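Local coordinates for uncharacterized protein (Bacteroides ovatus, PDB 3NQK) that is of unknown function but probably combines an immunoglobulin-like beta-sandwich domain of the E-set clan with a BT_3044-like C-terminal region, at residues 93-98 with 127-132; 43-48 with 59-64. All coordinates share one frame; numbering follows the deposited sequence.

Contact 1: residues 93-98 with 127-132; sequences YEFPET and LPLTIV. With EDO (1,2-ethanediol), chain C.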
ATOM      1  N   TYR A  93      18.855  14.208  -5.538  1.00 51.82           N
ATOM      2  CA  TYR A  93      18.084  13.900  -4.312  1.00 49.00           C
ATOM      3  C   TYR A  93      18.172  14.998  -3.240  1.00 50.18           C
ATOM      4  O   TYR A  93      19.131  15.737  -3.182  1.00 51.81           O
ATOM      5  CB  TYR A  93      18.583  12.595  -3.704  1.00 47.16           C
ATOM      6  CG  TYR A  93      19.941  12.725  -3.066  1.00 46.12           C
ATOM      7  CD1 TYR A  93      20.081  13.235  -1.776  1.00 45.17           C
ATOM      8  CD2 TYR A  93      21.085  12.409  -3.767  1.00 37.75           C
ATOM      9  CE1 TYR A  93      21.321  13.393  -1.207  1.00 48.57           C
ATOM     10  CE2 TYR A  93      22.335  12.557  -3.201  1.00 42.74           C
ATOM     11  CZ  TYR A  93      22.448  13.038  -1.922  1.00 48.93           C
ATOM     12  OH  TYR A  93      23.687  13.206  -1.373  1.00 54.49           O
ATOM     13  N   GLU A  94      17.170  15.035  -2.361  1.00 52.24           N
ATOM     14  CA  GLU A  94      17.168  15.926  -1.177  1.00 54.38           C
ATOM     15  C   GLU A  94      16.455  15.217  -0.044  1.00 50.13           C
ATOM     16  O   GLU A  94      15.511  14.501  -0.274  1.00 48.05           O
ATOM     17  CB  GLU A  94      16.424  17.257  -1.469  1.00 58.43           C
ATOM     18  CG  GLU A  94      17.131  18.219  -2.489  1.00 74.25           C
ATOM     19  CD  GLU A  94      18.337  18.989  -1.874  1.00 89.31           C
ATOM     20  OE1 GLU A  94      18.746  18.670  -0.731  1.00 99.00           O
ATOM     21  OE2 GLU A  94      18.863  19.908  -2.546  1.00 90.37           O
ATOM     22  N   PHE A  95      16.934  15.396   1.179  1.00 48.37           N
ATOM     23  CA  PHE A  95      16.195  14.928   2.353  1.00 46.30           C
ATOM     24  C   PHE A  95      16.585  15.754   3.563  1.00 47.45           C
ATOM     25  O   PHE A  95      17.678  16.282   3.623  1.00 48.80           O
ATOM     26  CB  PHE A  95      16.442  13.436   2.615  1.00 44.18           C
ATOM     27  CG  PHE A  95      17.842  13.110   2.946  1.00 37.83           C
ATOM     28  CD1 PHE A  95      18.318  13.281   4.221  1.00 41.35           C
ATOM     29  CD2 PHE A  95      18.693  12.618   1.987  1.00 43.79           C
ATOM     30  CE1 PHE A  95      19.639  13.009   4.521  1.00 43.34           C
ATOM     31  CE2 PHE A  95      20.015  12.324   2.293  1.00 39.25           C
ATOM     32  CZ  PHE A  95      20.485  12.539   3.542  1.00 36.12           C
ATOM     33  N   PRO A  96      15.682  15.878   4.531  1.00 49.82           N
ATOM     34  CA  PRO A  96      16.005  16.698   5.690  1.00 52.72           C
ATOM     35  C   PRO A  96      17.104  16.074   6.551  1.00 53.83           C
ATOM     36  O   PRO A  96      17.112  14.863   6.775  1.00 52.68           O
ATOM     37  CB  PRO A  96      14.666  16.785   6.461  1.00 52.75           C
ATOM     38  CG  PRO A  96      13.813  15.722   5.909  1.00 51.33           C
ATOM     39  CD  PRO A  96      14.271  15.469   4.511  1.00 51.60           C
ATOM     40  N   GLU A  97      18.035  16.908   6.997  1.00 55.88           N
ATOM     41  CA  GLU A  97      19.168  16.459   7.788  1.00 56.88           C
ATOM     42  C   GLU A  97      18.701  15.943   9.159  1.00 56.32           C
ATOM     43  O   GLU A  97      19.329  15.056   9.740  1.00 56.12           O
ATOM     44  CB  GLU A  97      20.166  17.614   7.950  1.00 58.51           C
ATOM     45  CG  GLU A  97      21.555  17.210   8.480  1.00 68.84           C
ATOM     46  CD  GLU A  97      21.662  17.277   9.994  1.00 76.24           C
ATOM     47  OE1 GLU A  97      20.811  17.944  10.627  1.00 79.95           O
ATOM     48  OE2 GLU A  97      22.618  16.683  10.546  1.00 80.91           O
ATOM     49  N   THR A  98      17.566  16.469   9.632  1.00 54.54           N
ATOM     50  CA  THR A  98      17.032  16.122  10.946  1.00 54.69           C
ATOM     51  C   THR A  98      15.592  15.568  10.885  1.00 54.13           C
ATOM     52  O   THR A  98      14.733  16.080  10.148  1.00 54.45           O
ATOM     53  CB  THR A  98      17.063  17.354  11.895  1.00 55.77           C
ATOM     54  OG1 THR A  98      18.375  17.491  12.455  1.00 58.37           O
ATOM     55  CG2 THR A  98      16.049  17.207  13.033  1.00 60.37           C
ATOM     56  N   LEU A 127      22.509   5.396  -2.714  1.00 36.20           N
ATOM     57  CA  LEU A 127      22.441   6.523  -1.790  1.00 37.77           C
ATOM     58  C   LEU A 127      22.719   6.001  -0.414  1.00 37.90           C
ATOM     59  O   LEU A 127      21.863   5.340   0.183  1.00 38.09           O
ATOM     60  CB  LEU A 127      21.047   7.157  -1.830  1.00 37.31           C
ATOM     61  CG  LEU A 127      20.817   8.334  -0.892  1.00 37.49           C
ATOM     62  CD1 LEU A 127      21.809   9.418  -1.171  1.00 31.68           C
ATOM     63  CD2 LEU A 127      19.388   8.867  -1.042  1.00 37.07           C
ATOM     64  N   PRO A 128      23.934   6.215   0.078  1.00 38.17           N
ATOM     65  CA  PRO A 128      24.347   5.683   1.366  1.00 40.08           C
ATOM     66  C   PRO A 128      23.997   6.610   2.497  1.00 40.94           C
ATOM     67  O   PRO A 128      24.503   7.736   2.552  1.00 41.23           O
ATOM     68  CB  PRO A 128      25.848   5.592   1.223  1.00 39.74           C
ATOM     69  CG  PRO A 128      26.187   6.706   0.351  1.00 38.38           C
ATOM     70  CD  PRO A 128      25.043   6.849  -0.618  1.00 39.03           C
ATOM     71  N   LEU A 129      23.131   6.143   3.392  1.00 40.88           N
ATOM     72  CA  LEU A 129      22.686   6.938   4.528  1.00 41.77           C
ATOM     73  C   LEU A 129      23.181   6.339   5.812  1.00 42.40           C
ATOM     74  O   LEU A 129      23.167   5.122   5.991  1.00 41.55           O
ATOM     75  CB  LEU A 129      21.167   7.013   4.567  1.00 41.20           C
ATOM     76  CG  LEU A 129      20.514   7.594   3.317  1.00 42.08           C
ATOM     77  CD1 LEU A 129      18.990   7.532   3.427  1.00 39.86           C
ATOM     78  CD2 LEU A 129      20.980   9.000   3.095  1.00 36.56           C
ATOM     79  N   THR A 130      23.641   7.199   6.703  1.00 43.40           N
ATOM     80  CA  THR A 130      24.093   6.785   8.002  1.00 44.70           C
ATOM     81  C   THR A 130      23.462   7.711   9.044  1.00 44.36           C
ATOM     82  O   THR A 130      23.175   8.885   8.763  1.00 42.24           O
ATOM     83  CB  THR A 130      25.654   6.849   8.104  1.00 46.81           C
ATOM     84  OG1 THR A 130      26.098   6.175   9.287  1.00 53.60           O
ATOM     85  CG2 THR A 130      26.134   8.296   8.143  1.00 53.19           C
ATOM     86  N   ILE A 131      23.185   7.167  10.213  1.00 45.85           N
ATOM     87  CA  ILE A 131      22.654   7.955  11.312  1.00 46.81           C
ATOM     88  C   ILE A 131      23.807   8.373  12.163  1.00 50.19           C
ATOM     89  O   ILE A 131      24.341   7.569  12.935  1.00 51.50           O
ATOM     90  CB  ILE A 131      21.680   7.143  12.153  1.00 45.99           C
ATOM     91  CG1 ILE A 131      20.415   6.885  11.361  1.00 48.05           C
ATOM     92  CG2 ILE A 131      21.344   7.876  13.452  1.00 49.99           C
ATOM     93  CD1 ILE A 131      19.413   6.114  12.087  1.00 55.03           C
ATOM     94  N   VAL A 132      24.210   9.634  12.026  1.00 51.42           N
ATOM     95  CA  VAL A 132      25.367  10.148  12.745  1.00 53.70           C
ATOM     96  C   VAL A 132      25.052  10.543  14.228  1.00 55.51           C
ATOM     97  O   VAL A 132      25.965  10.785  15.003  1.00 58.42           O
ATOM     98  CB  VAL A 132      26.016  11.355  11.981  1.00 54.42           C
ATOM     99  CG1 VAL A 132      26.422  10.929  10.588  1.00 51.68           C
ATOM    100  CG2 VAL A 132      25.061  12.542  11.912  1.00 53.26           C
TER
HETATM  101  C1  EDO C 402      20.579  16.343   1.880  1.00 62.44           C
HETATM  102  O1  EDO C 402      19.499  16.927   1.126  1.00 54.49           O
HETATM  103  C2  EDO C 402      20.787  17.118   3.188  1.00 70.33           C
HETATM  104  O2  EDO C 402      20.956  16.206   4.288  1.00 70.74           O
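In the core of a beta sandwich, consistent with the immunoglobulin-like fold of the E-set clan, Tyr93 and Phe95 meet Leu127 and Leu129. Strand 93-94 lies at one end of the four-strand sheet, beside strand 107-115. Leu127 and Leu129 belong to strand 125-133 of the facing sheet. The contact is wholly apolar. Leu127 CD1 sits over one face of the Tyr93 ring in a CH-pi contact, 3.8 Å from the ring centroid and 12° off the normal. Phe95 is met differently. Leu129 CD2 approaches its ring obliquely, 3.6 Å from CE2 and the same distance from CZ. Phe95 holds CG between its backbone N and carbonyl carbon (chi1 64°), and the ring stands out roughly at right angles to the run of its segment, with its CE2 and CZ end at Leu129 CD2. Leu110 of strand 107-115 touches both Phe95 and Leu129. With an alanine in place of Phe95, the CD2 methyl of Leu129 would probably lose its aromatic partner and a gap would open between the sheets. The other side of the Phe95 ring carries a molecule of 1,2-ethanediol, probably from the crystallisation liquor. Its C1 lies 4.0 Å above the ring plane, over the centre. Its O1 accepts a nearly straight hydrogen bond from Phe95 N (3.0 Å, 167°) and donates one to Glu94 OE1 at 2.7 Å.

Contact 2: residues 43-48 with 59-64; sequences LPIIVS and IHIAVD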
ATOM      1  N   LEU A  43      11.349   6.553   3.720  1.00 40.17           N
ATOM      2  CA  LEU A  43      12.129   5.559   4.424  1.00 38.99           C
ATOM      3  C   LEU A  43      11.889   5.669   5.916  1.00 40.47           C
ATOM      4  O   LEU A  43      12.200   6.681   6.532  1.00 37.91           O
ATOM      5  CB  LEU A  43      13.606   5.758   4.128  1.00 40.62           C
ATOM      6  CG  LEU A  43      14.569   4.815   4.816  1.00 37.88           C
ATOM      7  CD1 LEU A  43      14.242   3.386   4.461  1.00 36.74           C
ATOM      8  CD2 LEU A  43      16.002   5.169   4.410  1.00 38.87           C
ATOM      9  N   PRO A  44      11.314   4.631   6.502  1.00 42.13           N
ATOM     10  CA  PRO A  44      11.013   4.669   7.903  1.00 41.61           C
ATOM     11  C   PRO A  44      12.239   4.660   8.789  1.00 41.19           C
ATOM     12  O   PRO A  44      13.190   3.910   8.542  1.00 39.91           O
ATOM     13  CB  PRO A  44      10.217   3.388   8.122  1.00 41.62           C
ATOM     14  CG  PRO A  44       9.616   3.094   6.835  1.00 43.32           C
ATOM     15  CD  PRO A  44      10.540   3.592   5.803  1.00 42.32           C
ATOM     16  N   ILE A  45      12.199   5.492   9.823  1.00 41.41           N
ATOM     17  CA  ILE A  45      13.185   5.472  10.867  1.00 41.87           C
ATOM     18  C   ILE A  45      12.489   4.930  12.121  1.00 42.78           C
ATOM     19  O   ILE A  45      11.426   5.424  12.518  1.00 41.77           O
ATOM     20  CB  ILE A  45      13.745   6.849  11.114  1.00 42.72           C
ATOM     21  CG1 ILE A  45      14.462   7.343   9.851  1.00 46.69           C
ATOM     22  CG2 ILE A  45      14.690   6.826  12.264  1.00 36.38           C
ATOM     23  CD1 ILE A  45      15.009   8.721   9.977  1.00 56.70           C
ATOM     24  N   ILE A  46      13.071   3.882  12.698  1.00 41.47           N
ATOM     25  CA  ILE A  46      12.439   3.117  13.747  1.00 42.71           C
ATOM     26  C   ILE A  46      13.260   3.140  15.017  1.00 43.64           C
ATOM     27  O   ILE A  46      14.484   2.996  14.974  1.00 44.25           O
ATOM     28  CB  ILE A  46      12.257   1.632  13.292  1.00 43.26           C
ATOM     29  CG1 ILE A  46      10.984   1.479  12.488  1.00 50.39           C
ATOM     30  CG2 ILE A  46      12.197   0.720  14.448  1.00 45.86           C
ATOM     31  CD1 ILE A  46      11.018   2.186  11.193  1.00 60.88           C
ATOM     32  N   VAL A  47      12.584   3.318  16.160  1.00 43.66           N
ATOM     33  CA  VAL A  47      13.237   3.256  17.467  1.00 45.23           C
ATOM     34  C   VAL A  47      12.850   1.960  18.167  1.00 48.03           C
ATOM     35  O   VAL A  47      11.775   1.855  18.745  1.00 47.85           O
ATOM     36  CB  VAL A  47      12.852   4.454  18.336  1.00 47.58           C
ATOM     37  CG1 VAL A  47      13.590   4.412  19.668  1.00 40.89           C
ATOM     38  CG2 VAL A  47      13.149   5.773  17.590  1.00 43.34           C
ATOM     39  N   SER A  48      13.736   0.975  18.099  1.00 54.22           N
ATOM     40  CA  SER A  48      13.459  -0.368  18.634  1.00 61.44           C
ATOM     41  C   SER A  48      13.880  -0.493  20.056  1.00 67.58           C
ATOM     42  O   SER A  48      14.962  -0.043  20.432  1.00 69.21           O
ATOM     43  CB  SER A  48      14.191  -1.439  17.807  1.00 62.59           C
ATOM     44  OG  SER A  48      13.601  -1.597  16.515  1.00 67.51           O
ATOM     45  N   ILE A  59      17.038  13.249  15.398  1.00 53.12           N
ATOM     46  CA  ILE A  59      17.941  12.316  14.736  1.00 50.62           C
ATOM     47  C   ILE A  59      18.590  12.974  13.552  1.00 50.39           C
ATOM     48  O   ILE A  59      17.932  13.660  12.783  1.00 53.21           O
ATOM     49  CB  ILE A  59      17.179  11.050  14.282  1.00 49.99           C
ATOM     50  CG1 ILE A  59      16.643  10.298  15.510  1.00 53.86           C
ATOM     51  CG2 ILE A  59      18.090  10.126  13.447  1.00 52.98           C
ATOM     52  CD1 ILE A  59      15.491   9.360  15.216  1.00 52.94           C
ATOM     53  N   HIS A  60      19.890  12.786  13.405  1.00 50.12           N
ATOM     54  CA  HIS A  60      20.620  13.401  12.292  1.00 49.51           C
ATOM     55  C   HIS A  60      21.047  12.352  11.288  1.00 46.54           C
ATOM     56  O   HIS A  60      21.609  11.317  11.660  1.00 46.73           O
ATOM     57  CB  HIS A  60      21.840  14.164  12.804  1.00 51.69           C
ATOM     58  CG  HIS A  60      21.497  15.345  13.666  1.00 57.71           C
ATOM     59  ND1 HIS A  60      21.630  16.648  13.232  1.00 66.30           N
ATOM     60  CD2 HIS A  60      21.034  15.417  14.936  1.00 57.67           C
ATOM     61  CE1 HIS A  60      21.262  17.471  14.200  1.00 69.07           C
ATOM     62  NE2 HIS A  60      20.896  16.750  15.244  1.00 60.05           N
ATOM     63  N   ILE A  61      20.767  12.621  10.005  1.00 44.45           N
ATOM     64  CA  ILE A  61      21.112  11.716   8.921  1.00 42.41           C
ATOM     65  C   ILE A  61      22.110  12.395   7.994  1.00 44.74           C
ATOM     66  O   ILE A  61      21.974  13.576   7.688  1.00 48.99           O
ATOM     67  CB  ILE A  61      19.885  11.361   8.072  1.00 42.34           C
ATOM     68  CG1 ILE A  61      18.649  11.102   8.952  1.00 43.62           C
ATOM     69  CG2 ILE A  61      20.186  10.177   7.194  1.00 34.72           C
ATOM     70  CD1 ILE A  61      18.707   9.839   9.690  1.00 49.98           C
ATOM     71  N   ALA A  62      23.085  11.640   7.513  1.00 44.74           N
ATOM     72  CA  ALA A  62      24.083  12.186   6.589  1.00 45.85           C
ATOM     73  C   ALA A  62      24.457  11.169   5.533  1.00 45.54           C
ATOM     74  O   ALA A  62      24.410   9.949   5.776  1.00 42.27           O
ATOM     75  CB  ALA A  62      25.335  12.643   7.351  1.00 46.30           C
ATOM     76  N   VAL A  63      24.782  11.667   4.342  1.00 45.96           N
ATOM     77  CA  VAL A  63      25.272  10.828   3.281  1.00 47.57           C
ATOM     78  C   VAL A  63      26.654  10.307   3.710  1.00 50.78           C
ATOM     79  O   VAL A  63      27.422  11.034   4.319  1.00 52.88           O
ATOM     80  CB  VAL A  63      25.378  11.618   1.970  1.00 48.48           C
ATOM     81  CG1 VAL A  63      25.964  10.753   0.857  1.00 43.66           C
ATOM     82  CG2 VAL A  63      24.005  12.163   1.574  1.00 47.81           C
ATOM     83  N   ASP A  64      26.922   9.025   3.466  1.00 52.39           N
ATOM     84  CA  ASP A  64      28.164   8.396   3.939  1.00 54.71           C
ATOM     85  C   ASP A  64      29.021   7.898   2.774  1.00 57.46           C
ATOM     86  O   ASP A  64      28.944   6.733   2.377  1.00 54.33           O
ATOM     87  CB  ASP A  64      27.849   7.242   4.895  1.00 54.54           C
ATOM     88  CG  ASP A  64      29.110   6.623   5.516  1.00 57.16           C
ATOM     89  OD1 ASP A  64      30.206   7.212   5.381  1.00 65.19           O
ATOM     90  OD2 ASP A  64      28.990   5.564   6.162  1.00 55.85           O
TER
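Ile45 spreads its two branches over a pair of isoleucines on the segment 59-64. Its short branch meets Ile59, with Ile45 CG2 lying 4.0 Å from Ile59 CD1. Its long branch meets Ile61, with Ile45 CD1 lying 3.9 Å from Ile61 CD1. The two meetings differ in direction. Ile45 and Ile59 slide past each other, so a methyl at the end of one chain rests beside the branch methyl of the other. Ile45 and Ile61 come together tip to tip. With CG2 anti to the backbone N and CG1 anti to the carbonyl carbon (chi1 -63°), the short branch of Ile45 is set toward Ile59 and the long one toward Ile61. A bend at the second torsion of Ile61 (chi2 -72°) turns its CD1 toward the end of Ile45, whose own long branch is extended.

This is face-to-face packing between the two sheets of a beta sandwich. Strand 38-48 is bonded through its backbone to strands 12-15 and 107-115. Strand 57-63 lies in the opposing sheet, between strands 98-101 and 125-133. The backbones stay well apart, with the CA atoms of Ile45 and Ile59 separated by 9.2 Å, and side chains alone bridge them. Val13 touches both Ile45 and Ile59, and Phe95 packs on Ile61.

Alternate residues serve other neighbours. Ile46 points away from the segment 59-64 and packs on Met257 of the second subunit. His60 ND1 is hydrogen-bonded to Glu97 OE2. Where strand 57-63 ends, Asp64 takes the N-cap position of helix 65-76, and its OD2 is hydrogen-bonded to Thr67 OG1.

In the fold
From the N terminus, strand 38-48 comes first. The chain then crosses through residues 49-56 to strand 57-63, which closes contact 2 around a short connection. Helix 65-76 and strand 86-87 follow before contact 1 opens at 93-98. The chain runs on through strands 98-101 and 107-115, and strand 125-133 closes contact 1. The two contacts are in series; they neither nest nor cross. Each ties the four-strand sheet to the mixed sheet, where strands 57-63 and 125-133 are neighbours. Their centres lie about 7 Å apart. The segment 93-98 leads from the four-strand sheet to strand 98-101 of the mixed sheet and joins the contacts through a probable hydrogen bond of Ile61 N with Glu97 O (2.8 Å).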